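Local coordinates for uncharacterized protein (Legionella pneumophila subsp. pneumophila str. Philadelphia 1, PDB 4RXV) that is not functionally characterised in detail but carries, in this N-terminal part, a RavJ-type peptidase domain that probably has the papain-like fold of clan CA, at residues Q122-V127 with Q206-E211; A126-M131 with I141-P146; E156-E161 with F199-N204; G166-D171 with A186-Q191. All coordinates share one frame; numbering follows the deposited sequence.

Contact 1 (Q122-V127 with Q206-E211); sequences QYDVAV and QSALDE
Ser207 OG is gripped by more than one group. The backbone N of Val125 donates to it over 2.9 Å in an almost straight bond, 174° at the hydrogen, and a water sits 2.7 Å from the same OG. That water in turn donates a hydrogen bond to Asp124 OD1 at 2.5 Å, tying hydroxyl and carboxylate together; OD1 has its stronger partner in a salt bridge to Lys147. Ser207 N answers with its own bond to Val125 O, 2.8 Å long and pointing nearly along the C=O axis (171°). Because the side chain turns OG back between its own N and carbonyl carbon (chi1 67°), both polar atoms of Ser207 face the same residue, and the hydroxyl takes the acceptor's part that a backbone carbonyl would play in a regular strand pair. The place is where strand 202-206, an outermost strand of the four-stranded antiparallel sheet, leaves strand 123-133: Ala126 and Gln206 form the last non-hydrogen-bonded pair, CA to CA 4.4 Å, before the chain winds into the 3-10 turn 207-209. A second water accepts from Ala208 N at 2.9 Å and donates to Val125 O at 3.0 Å, bridging the start of that turn to the strand. Alongside, the methyl of Ala208 lies against the carboxylate of Asp124, while Leu114 of helix 105-114 touches the side chains of both Val125 and Ser207.

Contact 2 (A126-M131 with I141-P146); sequences AVIGSM and ITLLVP
The beta hairpin of strands 123-133 and 136-146 forms the middle of the four-stranded antiparallel sheet, and this contact is its central section. Ala126 pairs with Leu143 and Ile128 with Ile141, each through two backbone bonds; Ala126 O, for instance, takes Leu143 N at 2.8 Å, and Ile128 O takes Ile141 N at 2.9 Å. Between them Val127 and Thr142 make a non-hydrogen-bonded pair. The two strand segments are twisted well away from strict antiparallel, their directions 139° apart.

On the face of Ala126, Ile128, Ile141 and Leu143 the packing is branch against branch. Ile128 holds CG1 between its backbone N and carbonyl carbon (chi1 70°), which swings that branch across to Ile141, where CG1 comes within 3.8 Å of CB. Its other branch, CG2, meets Leu143 CD1 at 3.8 Å, the two side chains crossing at about a right angle. Further along, Ile141 CD1 presses on Ser130 CB at 3.6 Å, while the Ser130 hydroxyl is engaged with Leu198 O. On the reverse face Val127 CG2 touches Thr142 OG1 at 3.9 Å, and that hydroxyl bonds to Ala106 O.

Helix 105-114 packs over the Val127 and Thr142 side; the isoleucine and leucine side is met by Ile169 of strand 168-170, Phe192, Leu151 and Ala201.

Contact 3 (E156-E161 with F199-N204); sequences EQLTAE and FPATVN
Leu158 carries CG opposite its backbone N (chi1 178°), while Phe199 swings its ring to the side of its own N (chi1 -55°), and the two side chains meet at a slant with Leu158 CG 4.0 Å from Phe199 CE1. The phenyl ring lies flat under the turn of chain that follows Leu158: Ala160 N stands 3.7 Å above the ring plane over its centre, the carbonyl carbon of Thr159 is on that same face nearer the rim, and Ala160 CB reaches Phe199 CE2 at 3.9 Å. Phe163 meets the ring edge-to-face.

The backbones join through a single antiparallel bridge. Leu158 N donates to Ala201 O at 2.8 Å from well above the carbonyl plane, 36° out of it, and Ala201 N returns to Leu158 O at 2.9 Å in the carbonyl plane. Just before it the chain passes through a cis peptide into Pro200, whose CB packs against the amide end of Gln157, 3.5 Å from NE2, the two side chains running side by side; NE2 itself bonds to Tyr137 OH. Past the bridge, a water links Glu156 O (2.7 Å) to Val203 N (2.8 Å), and a second joins Glu156 O to Thr202 OG1.

With direct bonds at one pair only, the loop's hold on the chain entering strand 202-206 rests largely on the packing of Leu158 and the Phe199 ring, ordered water standing in for backbone bonds at Glu156.

Contact 4 (G166-D171 with A186-Q191); sequences GTLIVD and AIPKEQ
Ile169 faces both Ala186 and Ile187, a G1 beta bulge by which the start of loop 186-191 is pinned to the short strand 168-170, an outermost strand of the four-stranded sheet. The backbone bonds come first. Ile169 N gives an almost straight bond (175°) to Ile187 O at 2.8 Å. Ile169 O is shared: Ile187 N meets it on a lone pair at 3.1 Å, and Ala186 N comes to 2.8 Å in a bond so bent that it is weak. Ala186 makes this possible by taking a left-handed backbone conformation, phi 67°, which turns two successive N-H groups to one carbonyl. A water then carries the connection on, donating to Thr167 O at 2.8 Å and accepting from Lys189 N at 2.9 Å.

The apolar contacts flank this core. Ile169 sends CD1 onto the backbone of Lys189, 3.5 Å from its CA, and Ile187 folds its own CD1 back to 3.5 Å from Ile169 O. Leu168 lays CD2 against the backbone running from Ala186 O to Pro188 N, while Val170 CG2 rests on Ala186; residues of helix 6-14 touch this side.

Polar groups finish the ends. Asp171 N-caps helix 172-176 through Ala174 N and bonds His139 NE2, a His-Asp pair consistent with the active site of a papain-like peptidase. At the other end Lys189 NZ bridges to Glu190 OE2 at 2.9 Å, meeting the carboxylate on its syn side and 34° out of its plane.

Overall arrangement
All four contacts gather on one four-stranded antiparallel sheet. Contact 2 is its central hairpin; contact 1 begins on the same strand, shares Ala126 and Val127 with it, and lies about 10 Å away centre to centre. Contact 3 joins on one flank, where Gly129 N and Thr202 O lie 2.8 Å apart, and contact 4 on the other, with Val170 N 2.8 Å from Thr142 O; both pairs are probably hydrogen-bonded. Contacts 3 and 4 do not touch, though their nearest atoms are about 4 Å apart and their centres 15 Å. Asp171, just past strand 168-170 of contact 4, bonds His139 on the hairpin strand 136-146 used by contact 2, a pairing consistent with a papain-like active site.

Contact 1 (Q122-V127 with Q206-E211)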
loop_
_atom_site.group_PDB
_atom_site.type_symbol
_atom_site.label_atom_id
_atom_site.label_comp_id
_atom_site.label_asym_id
_atom_site.label_seq_id
_atom_site.Cartn_x
_atom_site.Cartn_y
_atom_site.Cartn_z
ATOM N N GLN A 122 -11.329 9.118 -12.501
ATOM C CA GLN A 122 -10.346 8.715 -13.496
ATOM C C GLN A 122 -9.962 7.232 -13.416
ATOM O O GLN A 122 -9.694 6.618 -14.455
ATOM C CB GLN A 122 -9.103 9.596 -13.360
ATOM C CG GLN A 122 -7.952 9.326 -14.327
ATOM C CD GLN A 122 -8.254 9.672 -15.780
ATOM O OE1 GLN A 122 -9.391 9.914 -16.167
ATOM N NE2 GLN A 122 -7.205 9.721 -16.585
ATOM N N TYR A 123 -9.941 6.660 -12.210
ATOM C CA TYR A 123 -9.500 5.301 -12.006
ATOM C C TYR A 123 -10.462 4.555 -11.110
ATOM O O TYR A 123 -11.065 5.136 -10.222
ATOM C CB TYR A 123 -8.113 5.287 -11.330
ATOM C CG TYR A 123 -6.972 5.788 -12.180
ATOM C CD1 TYR A 123 -6.414 4.986 -13.154
ATOM C CD2 TYR A 123 -6.436 7.047 -12.004
ATOM C CE1 TYR A 123 -5.354 5.437 -13.933
ATOM C CE2 TYR A 123 -5.396 7.504 -12.787
ATOM C CZ TYR A 123 -4.861 6.698 -13.752
ATOM O OH TYR A 123 -3.826 7.189 -14.513
ATOM N N ASP A 124 -10.537 3.246 -11.325
ATOM C CA ASP A 124 -11.045 2.324 -10.323
ATOM C C ASP A 124 -9.853 1.809 -9.506
ATOM O O ASP A 124 -8.702 1.864 -9.956
ATOM C CB ASP A 124 -11.781 1.156 -10.991
ATOM C CG ASP A 124 -12.981 1.590 -11.805
ATOM O OD1 ASP A 124 -13.814 2.341 -11.271
ATOM O OD2 ASP A 124 -13.126 1.130 -12.966
ATOM N N VAL A 125 -10.127 1.322 -8.291
ATOM C CA VAL A 125 -9.086 0.842 -7.387
ATOM C C VAL A 125 -9.287 -0.639 -7.191
ATOM O O VAL A 125 -10.420 -1.105 -7.049
ATOM C CB VAL A 125 -9.148 1.593 -6.046
ATOM C CG1 VAL A 125 -8.120 1.045 -5.071
ATOM C CG2 VAL A 125 -8.888 3.070 -6.258
ATOM N N ALA A 126 -8.197 -1.393 -7.186
ATOM C CA ALA A 126 -8.264 -2.811 -6.872
ATOM C C ALA A 126 -7.165 -3.155 -5.886
ATOM O O ALA A 126 -6.145 -2.463 -5.807
ATOM C CB ALA A 126 -8.139 -3.666 -8.116
ATOM N N VAL A 127 -7.367 -4.224 -5.146
ATOM C CA VAL A 127 -6.324 -4.763 -4.263
ATOM C C VAL A 127 -6.150 -6.222 -4.614
ATOM O O VAL A 127 -7.142 -6.966 -4.728
ATOM C CB VAL A 127 -6.684 -4.578 -2.774
ATOM C CG1 VAL A 127 -5.568 -5.145 -1.876
ATOM C CG2 VAL A 127 -6.927 -3.115 -2.465
ATOM N N GLN A 206 -12.333 -5.042 -5.801
ATOM C CA GLN A 206 -12.485 -4.111 -6.921
ATOM C C GLN A 206 -13.510 -3.058 -6.538
ATOM O O GLN A 206 -14.687 -3.375 -6.315
ATOM C CB GLN A 206 -12.937 -4.819 -8.206
ATOM C CG GLN A 206 -11.964 -5.869 -8.662
ATOM C CD GLN A 206 -12.222 -6.420 -10.068
ATOM O OE1 GLN A 206 -12.268 -5.683 -11.049
ATOM N NE2 GLN A 206 -12.358 -7.728 -10.176
ATOM N N SER A 207 -13.109 -1.791 -6.483
ATOM C CA SER A 207 -14.052 -0.728 -6.156
ATOM C C SER A 207 -15.195 -0.669 -7.161
ATOM O O SER A 207 -16.302 -0.260 -6.820
ATOM C CB SER A 207 -13.358 0.626 -6.047
ATOM O OG SER A 207 -12.845 1.081 -7.292
ATOM N N ALA A 208 -14.936 -1.086 -8.396
ATOM C CA ALA A 208 -15.961 -1.129 -9.433
ATOM C C ALA A 208 -17.115 -2.071 -9.092
ATOM O O ALA A 208 -18.188 -1.948 -9.676
ATOM C CB ALA A 208 -15.324 -1.553 -10.748
ATOM N N LEU A 209 -16.891 -3.027 -8.195
ATOM C CA LEU A 209 -17.892 -3.996 -7.755
ATOM C C LEU A 209 -18.446 -3.679 -6.372
ATOM O O LEU A 209 -19.270 -4.428 -5.868
ATOM C CB LEU A 209 -17.298 -5.413 -7.744
ATOM C CG LEU A 209 -16.810 -5.889 -9.109
ATOM C CD1 LEU A 209 -16.166 -7.250 -8.992
ATOM C CD2 LEU A 209 -17.943 -5.921 -10.117
ATOM N N ASP A 210 -18.035 -2.579 -5.770
ATOM C CA ASP A 210 -18.376 -2.234 -4.401
ATOM C C ASP A 210 -19.581 -1.290 -4.400
ATOM O O ASP A 210 -19.459 -0.109 -4.739
ATOM C CB ASP A 210 -17.146 -1.556 -3.781
ATOM C CG ASP A 210 -17.343 -1.116 -2.352
ATOM O OD1 ASP A 210 -18.457 -1.304 -1.800
ATOM O OD2 ASP A 210 -16.359 -0.580 -1.770
ATOM N N GLU A 211 -20.747 -1.790 -4.003
ATOM C CA GLU A 211 -21.957 -0.978 -4.016
ATOM C C GLU A 211 -21.929 0.186 -3.034
ATOM O O GLU A 211 -22.688 1.133 -3.196
ATOM C CB GLU A 211 -23.180 -1.857 -3.738
ATOM C CG GLU A 211 -23.472 -2.834 -4.875
ATOM C CD GLU A 211 -24.676 -3.709 -4.638
ATOM O OE1 GLU A 211 -25.091 -3.875 -3.463
ATOM O OE2 GLU A 211 -25.210 -4.244 -5.643
HETATM O O HOH W 1 -14.562 2.470 -8.869
HETATM O O HOH W 2 -12.228 -1.698 -9.373
#

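Contact 2 (A126-M131 with I141-P146)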
loop_
_atom_site.group_PDB
_atom_site.type_symbol
_atom_site.label_atom_id
_atom_site.label_comp_id
_atom_site.label_asym_id
_atom_site.label_seq_id
_atom_site.Cartn_x
_atom_site.Cartn_y
_atom_site.Cartn_z
ATOM N N ALA A 126 -8.197 -1.393 -7.186
ATOM C CA ALA A 126 -8.264 -2.811 -6.872
ATOM C C ALA A 126 -7.165 -3.155 -5.886
ATOM O O ALA A 126 -6.145 -2.463 -5.807
ATOM C CB ALA A 126 -8.139 -3.666 -8.116
ATOM N N VAL A 127 -7.367 -4.224 -5.146
ATOM C CA VAL A 127 -6.324 -4.763 -4.263
ATOM C C VAL A 127 -6.150 -6.222 -4.614
ATOM O O VAL A 127 -7.142 -6.966 -4.728
ATOM C CB VAL A 127 -6.684 -4.578 -2.774
ATOM C CG1 VAL A 127 -5.568 -5.145 -1.876
ATOM C CG2 VAL A 127 -6.927 -3.115 -2.465
ATOM N N ILE A 128 -4.915 -6.611 -4.830
ATOM C CA ILE A 128 -4.572 -7.934 -5.315
ATOM C C ILE A 128 -3.569 -8.610 -4.394
ATOM O O ILE A 128 -2.740 -7.972 -3.745
ATOM C CB ILE A 128 -3.987 -7.884 -6.764
ATOM C CG1 ILE A 128 -2.585 -7.253 -6.794
ATOM C CG2 ILE A 128 -4.949 -7.149 -7.696
ATOM C CD1 ILE A 128 -1.911 -7.267 -8.188
ATOM N N GLY A 129 -3.671 -9.930 -4.334
ATOM C CA GLY A 129 -2.632 -10.748 -3.735
ATOM C C GLY A 129 -1.654 -11.139 -4.806
ATOM O O GLY A 129 -2.019 -11.624 -5.878
ATOM N N SER A 130 -0.383 -10.919 -4.513
ATOM C CA SER A 130 0.695 -11.126 -5.464
ATOM C C SER A 130 1.851 -11.857 -4.764
ATOM O O SER A 130 1.692 -12.353 -3.649
ATOM C CB SER A 130 1.105 -9.777 -6.063
ATOM O OG SER A 130 2.162 -9.838 -7.001
ATOM N N MET A 131 3.000 -11.965 -5.422
ATOM C CA MET A 131 4.142 -12.710 -4.866
ATOM C C MET A 131 3.696 -14.117 -4.484
ATOM O O MET A 131 3.850 -14.579 -3.355
ATOM C CB MET A 131 4.802 -11.948 -3.707
ATOM C CG MET A 131 6.204 -12.434 -3.417
ATOM S SD MET A 131 6.970 -11.545 -2.050
ATOM C CE MET A 131 7.198 -9.953 -2.789
ATOM N N ILE A 141 -0.938 -5.827 -3.161
ATOM C CA ILE A 141 -0.587 -4.649 -3.945
ATOM C C ILE A 141 -1.864 -3.930 -4.322
ATOM O O ILE A 141 -2.883 -4.563 -4.593
ATOM C CB ILE A 141 0.184 -5.072 -5.247
ATOM C CG1 ILE A 141 1.517 -5.730 -4.860
ATOM C CG2 ILE A 141 0.386 -3.897 -6.166
ATOM C CD1 ILE A 141 2.252 -6.340 -6.054
ATOM N N THR A 142 -1.823 -2.607 -4.374
ATOM C CA THR A 142 -2.949 -1.789 -4.817
ATOM C C THR A 142 -2.756 -1.409 -6.264
ATOM O O THR A 142 -1.637 -1.090 -6.687
ATOM C CB THR A 142 -3.142 -0.624 -3.860
ATOM O OG1 THR A 142 -3.595 -1.185 -2.628
ATOM C CG2 THR A 142 -4.152 0.404 -4.341
ATOM N N LEU A 143 -3.847 -1.430 -7.027
ATOM C CA LEU A 143 -3.847 -1.022 -8.427
ATOM C C LEU A 143 -4.805 0.132 -8.658
ATOM O O LEU A 143 -5.880 0.200 -8.067
ATOM C CB LEU A 143 -4.276 -2.147 -9.371
ATOM C CG LEU A 143 -3.513 -3.463 -9.272
ATOM C CD1 LEU A 143 -4.157 -4.484 -10.231
ATOM C CD2 LEU A 143 -2.049 -3.274 -9.563
ATOM N N LEU A 144 -4.394 1.006 -9.561
ATOM C CA LEU A 144 -5.274 1.976 -10.210
ATOM C C LEU A 144 -5.516 1.514 -11.631
ATOM O O LEU A 144 -4.569 1.383 -12.398
ATOM C CB LEU A 144 -4.628 3.361 -10.215
ATOM C CG LEU A 144 -4.480 3.998 -8.831
ATOM C CD1 LEU A 144 -3.395 5.068 -8.839
ATOM C CD2 LEU A 144 -5.779 4.589 -8.372
ATOM N N VAL A 145 -6.764 1.195 -11.969
ATOM C CA VAL A 145 -7.077 0.740 -13.320
ATOM C C VAL A 145 -7.952 1.778 -14.000
ATOM O O VAL A 145 -8.811 2.370 -13.378
ATOM C CB VAL A 145 -7.747 -0.660 -13.338
ATOM C CG1 VAL A 145 -6.769 -1.718 -12.798
ATOM C CG2 VAL A 145 -9.051 -0.679 -12.568
ATOM N N PRO A 146 -7.719 2.029 -15.288
ATOM C CA PRO A 146 -8.554 3.008 -15.968
ATOM C C PRO A 146 -10.022 2.613 -15.904
ATOM O O PRO A 146 -10.374 1.444 -15.959
ATOM C CB PRO A 146 -8.016 2.983 -17.400
ATOM C CG PRO A 146 -6.591 2.577 -17.242
ATOM C CD PRO A 146 -6.608 1.574 -16.142
#

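Contact 3 (E156-E161 with F199-N204)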
loop_
_atom_site.group_PDB
_atom_site.type_symbol
_atom_site.label_atom_id
_atom_site.label_comp_id
_atom_site.label_asym_id
_atom_site.label_seq_id
_atom_site.Cartn_x
_atom_site.Cartn_y
_atom_site.Cartn_z
ATOM N N GLU A 156 -10.217 -17.210 -10.901
ATOM C CA GLU A 156 -9.391 -16.865 -12.046
ATOM C C GLU A 156 -8.216 -15.995 -11.564
ATOM O O GLU A 156 -8.371 -15.152 -10.684
ATOM C CB GLU A 156 -10.190 -16.107 -13.099
ATOM C CG GLU A 156 -9.410 -15.918 -14.367
ATOM C CD GLU A 156 -10.223 -15.363 -15.524
ATOM O OE1 GLU A 156 -9.640 -15.269 -16.628
ATOM O OE2 GLU A 156 -11.414 -15.006 -15.360
ATOM N N GLN A 157 -7.029 -16.215 -12.121
ATOM C CA GLN A 157 -5.870 -15.403 -11.778
ATOM C C GLN A 157 -5.718 -14.203 -12.701
ATOM O O GLN A 157 -6.107 -14.225 -13.883
ATOM C CB GLN A 157 -4.607 -16.248 -11.833
ATOM C CG GLN A 157 -4.477 -17.214 -10.684
ATOM C CD GLN A 157 -3.248 -18.079 -10.834
ATOM O OE1 GLN A 157 -2.964 -18.581 -11.924
ATOM N NE2 GLN A 157 -2.501 -18.250 -9.748
ATOM N N LEU A 158 -5.142 -13.156 -12.128
ATOM C CA LEU A 158 -4.693 -12.004 -12.861
ATOM C C LEU A 158 -3.301 -12.304 -13.417
ATOM O O LEU A 158 -2.377 -12.663 -12.674
ATOM C CB LEU A 158 -4.678 -10.797 -11.935
ATOM C CG LEU A 158 -4.175 -9.482 -12.535
ATOM C CD1 LEU A 158 -5.090 -8.956 -13.613
ATOM C CD2 LEU A 158 -4.019 -8.433 -11.452
ATOM N N THR A 159 -3.170 -12.166 -14.732
ATOM C CA THR A 159 -1.919 -12.344 -15.456
ATOM C C THR A 159 -1.748 -11.167 -16.416
ATOM O O THR A 159 -2.665 -10.371 -16.595
ATOM C CB THR A 159 -1.947 -13.621 -16.255
ATOM O OG1 THR A 159 -3.050 -13.543 -17.148
ATOM C CG2 THR A 159 -2.120 -14.817 -15.339
ATOM N N ALA A 160 -0.592 -11.083 -17.062
ATOM C CA ALA A 160 -0.276 -9.939 -17.895
ATOM C C ALA A 160 -1.294 -9.734 -19.011
ATOM O O ALA A 160 -1.592 -8.593 -19.379
ATOM C CB ALA A 160 1.121 -10.081 -18.472
ATOM N N GLU A 161 -1.833 -10.817 -19.564
ATOM C CA GLU A 161 -2.705 -10.668 -20.732
ATOM C C GLU A 161 -4.111 -10.190 -20.361
ATOM O O GLU A 161 -4.905 -9.881 -21.246
ATOM C CB GLU A 161 -2.760 -11.946 -21.586
ATOM C CG GLU A 161 -3.538 -13.089 -20.986
ATOM C CD GLU A 161 -2.726 -13.904 -20.001
ATOM O OE1 GLU A 161 -3.201 -14.994 -19.609
ATOM O OE2 GLU A 161 -1.616 -13.468 -19.622
ATOM N N PHE A 199 2.861 -11.226 -11.307
ATOM C CA PHE A 199 1.915 -12.237 -11.795
ATOM C C PHE A 199 2.457 -13.637 -11.511
ATOM O O PHE A 199 3.677 -13.847 -11.565
ATOM C CB PHE A 199 1.684 -12.086 -13.302
ATOM C CG PHE A 199 1.244 -10.723 -13.712
ATOM C CD1 PHE A 199 0.056 -10.191 -13.268
ATOM C CD2 PHE A 199 2.052 -9.952 -14.527
ATOM C CE1 PHE A 199 -0.322 -8.921 -13.627
ATOM C CE2 PHE A 199 1.666 -8.691 -14.899
ATOM C CZ PHE A 199 0.469 -8.178 -14.462
ATOM N N PRO A 200 1.570 -14.615 -11.243
ATOM C CA PRO A 200 0.109 -14.494 -11.182
ATOM C C PRO A 200 -0.346 -13.851 -9.881
ATOM O O PRO A 200 0.341 -13.900 -8.850
ATOM C CB PRO A 200 -0.356 -15.946 -11.237
ATOM C CG PRO A 200 0.741 -16.687 -10.584
ATOM C CD PRO A 200 1.995 -16.007 -11.048
ATOM N N ALA A 201 -1.529 -13.255 -9.936
ATOM C CA ALA A 201 -2.111 -12.576 -8.792
ATOM C C ALA A 201 -3.571 -12.953 -8.657
ATOM O O ALA A 201 -4.152 -13.540 -9.575
ATOM C CB ALA A 201 -1.950 -11.046 -8.932
ATOM N N THR A 202 -4.162 -12.629 -7.521
ATOM C CA THR A 202 -5.566 -12.842 -7.274
ATOM C C THR A 202 -6.199 -11.510 -6.881
ATOM O O THR A 202 -5.629 -10.742 -6.127
ATOM C CB THR A 202 -5.789 -13.935 -6.195
ATOM O OG1 THR A 202 -7.188 -14.205 -6.102
ATOM C CG2 THR A 202 -5.236 -13.548 -4.834
ATOM N N VAL A 203 -7.393 -11.244 -7.363
ATOM C CA VAL A 203 -7.998 -9.941 -7.145
ATOM C C VAL A 203 -8.996 -9.993 -6.013
ATOM O O VAL A 203 -10.102 -10.523 -6.178
ATOM C CB VAL A 203 -8.654 -9.384 -8.418
ATOM C CG1 VAL A 203 -9.143 -7.971 -8.165
ATOM C CG2 VAL A 203 -7.666 -9.398 -9.575
ATOM N N ASN A 204 -8.628 -9.440 -4.864
ATOM C CA ASN A 204 -9.439 -9.556 -3.665
ATOM C C ASN A 204 -10.461 -8.451 -3.479
ATOM O O ASN A 204 -11.417 -8.627 -2.747
ATOM C CB ASN A 204 -8.566 -9.691 -2.436
ATOM C CG ASN A 204 -7.838 -11.018 -2.415
ATOM O OD1 ASN A 204 -6.617 -11.068 -2.303
ATOM N ND2 ASN A 204 -8.583 -12.092 -2.572
HETATM O O HOH W 3 -8.646 -12.717 -9.446
HETATM O O HOH W 4 -7.772 -16.026 -8.001
#

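Contact 4 (G166-D171 with A186-Q191)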
loop_
_atom_site.group_PDB
_atom_site.type_symbol
_atom_site.label_atom_id
_atom_site.label_comp_id
_atom_site.label_asym_id
_atom_site.label_seq_id
_atom_site.Cartn_x
_atom_site.Cartn_y
_atom_site.Cartn_z
ATOM N N GLY A 166 -2.612 1.006 -19.044
ATOM C CA GLY A 166 -2.765 2.177 -18.210
ATOM C C GLY A 166 -2.869 1.869 -16.724
ATOM O O GLY A 166 -2.994 2.775 -15.916
ATOM N N THR A 167 -2.788 0.604 -16.339
ATOM C CA THR A 167 -2.813 0.258 -14.922
ATOM C C THR A 167 -1.563 0.788 -14.228
ATOM O O THR A 167 -0.461 0.696 -14.749
ATOM C CB THR A 167 -2.929 -1.244 -14.724
ATOM O OG1 THR A 167 -4.138 -1.693 -15.331
ATOM C CG2 THR A 167 -2.958 -1.599 -13.245
ATOM N N LEU A 168 -1.759 1.366 -13.049
ATOM C CA LEU A 168 -0.664 1.808 -12.193
ATOM C C LEU A 168 -0.614 0.994 -10.901
ATOM O O LEU A 168 -1.633 0.668 -10.307
ATOM C CB LEU A 168 -0.813 3.276 -11.833
ATOM C CG LEU A 168 -0.817 4.229 -13.024
ATOM C CD1 LEU A 168 -1.228 5.627 -12.591
ATOM C CD2 LEU A 168 0.557 4.286 -13.692
ATOM N N ILE A 169 0.598 0.641 -10.504
ATOM C CA ILE A 169 0.854 -0.152 -9.318
ATOM C C ILE A 169 1.173 0.773 -8.145
ATOM O O ILE A 169 1.901 1.773 -8.314
ATOM C CB ILE A 169 2.027 -1.126 -9.607
ATOM C CG1 ILE A 169 1.553 -2.199 -10.598
ATOM C CG2 ILE A 169 2.601 -1.762 -8.356
ATOM C CD1 ILE A 169 2.669 -2.761 -11.431
ATOM N N VAL A 170 0.716 0.406 -6.957
ATOM C CA VAL A 170 0.933 1.169 -5.737
ATOM C C VAL A 170 1.315 0.163 -4.630
ATOM O O VAL A 170 0.496 -0.642 -4.194
ATOM C CB VAL A 170 -0.290 2.017 -5.356
ATOM C CG1 VAL A 170 0.044 2.839 -4.129
ATOM C CG2 VAL A 170 -0.717 2.904 -6.533
ATOM N N ASP A 171 2.556 0.264 -4.169
ATOM C CA ASP A 171 3.137 -0.707 -3.262
ATOM C C ASP A 171 3.905 0.022 -2.154
ATOM O O ASP A 171 5.135 0.189 -2.238
ATOM C CB ASP A 171 4.041 -1.658 -4.040
ATOM C CG ASP A 171 4.522 -2.835 -3.208
ATOM O OD1 ASP A 171 4.376 -2.832 -1.954
ATOM O OD2 ASP A 171 5.056 -3.787 -3.828
ATOM N N ALA A 186 2.428 4.475 -7.843
ATOM C CA ALA A 186 1.645 4.849 -9.013
ATOM C C ALA A 186 2.501 4.830 -10.272
ATOM O O ALA A 186 2.681 5.853 -10.945
ATOM C CB ALA A 186 0.946 6.173 -8.806
ATOM N N ILE A 187 3.033 3.647 -10.576
ATOM C CA ILE A 187 3.928 3.461 -11.705
ATOM C C ILE A 187 3.513 2.255 -12.544
ATOM O O ILE A 187 2.860 1.332 -12.061
ATOM C CB ILE A 187 5.440 3.326 -11.255
ATOM C CG1 ILE A 187 5.864 1.922 -10.715
ATOM C CG2 ILE A 187 5.822 4.431 -10.283
ATOM C CD1 ILE A 187 5.175 1.416 -9.527
ATOM N N PRO A 188 3.871 2.258 -13.824
ATOM C CA PRO A 188 3.594 1.090 -14.660
ATOM C C PRO A 188 4.444 -0.109 -14.295
ATOM O O PRO A 188 5.508 0.023 -13.683
ATOM C CB PRO A 188 3.911 1.575 -16.077
ATOM C CG PRO A 188 4.873 2.689 -15.870
ATOM C CD PRO A 188 4.558 3.325 -14.571
ATOM N N LYS A 189 4.004 -1.298 -14.705
ATOM C CA LYS A 189 4.698 -2.521 -14.334
ATOM C C LYS A 189 6.160 -2.550 -14.739
ATOM O O LYS A 189 6.968 -3.112 -14.023
ATOM C CB LYS A 189 3.971 -3.749 -14.884
ATOM C CG LYS A 189 3.924 -3.855 -16.390
ATOM C CD LYS A 189 3.201 -5.126 -16.820
ATOM C CE LYS A 189 3.394 -5.423 -18.299
ATOM N NZ LYS A 189 2.931 -4.300 -19.156
ATOM N N GLU A 190 6.518 -1.899 -15.837
ATOM C CA GLU A 190 7.914 -1.895 -16.262
ATOM C C GLU A 190 8.851 -1.222 -15.272
ATOM O O GLU A 190 10.057 -1.509 -15.283
ATOM C CB GLU A 190 8.042 -1.219 -17.620
ATOM C CG GLU A 190 7.430 -2.008 -18.745
ATOM C CD GLU A 190 5.919 -1.856 -18.861
ATOM O OE1 GLU A 190 5.313 -0.924 -18.266
ATOM O OE2 GLU A 190 5.336 -2.687 -19.588
ATOM N N GLN A 191 8.292 -0.261 -14.510
ATOM C CA GLN A 191 8.980 0.524 -13.463
ATOM C C GLN A 191 8.959 -0.169 -12.082
ATOM O O GLN A 191 9.696 0.249 -11.190
ATOM C CB GLN A 191 8.375 1.964 -13.305
ATOM C CG GLN A 191 8.830 3.070 -14.336
ATOM C CD GLN A 191 8.143 4.478 -14.181
ATOM O OE1 GLN A 191 7.557 4.981 -15.162
ATOM N NE2 GLN A 191 8.277 5.137 -12.981
HETATM O O HOH W 5 1.336 -1.245 -15.768
#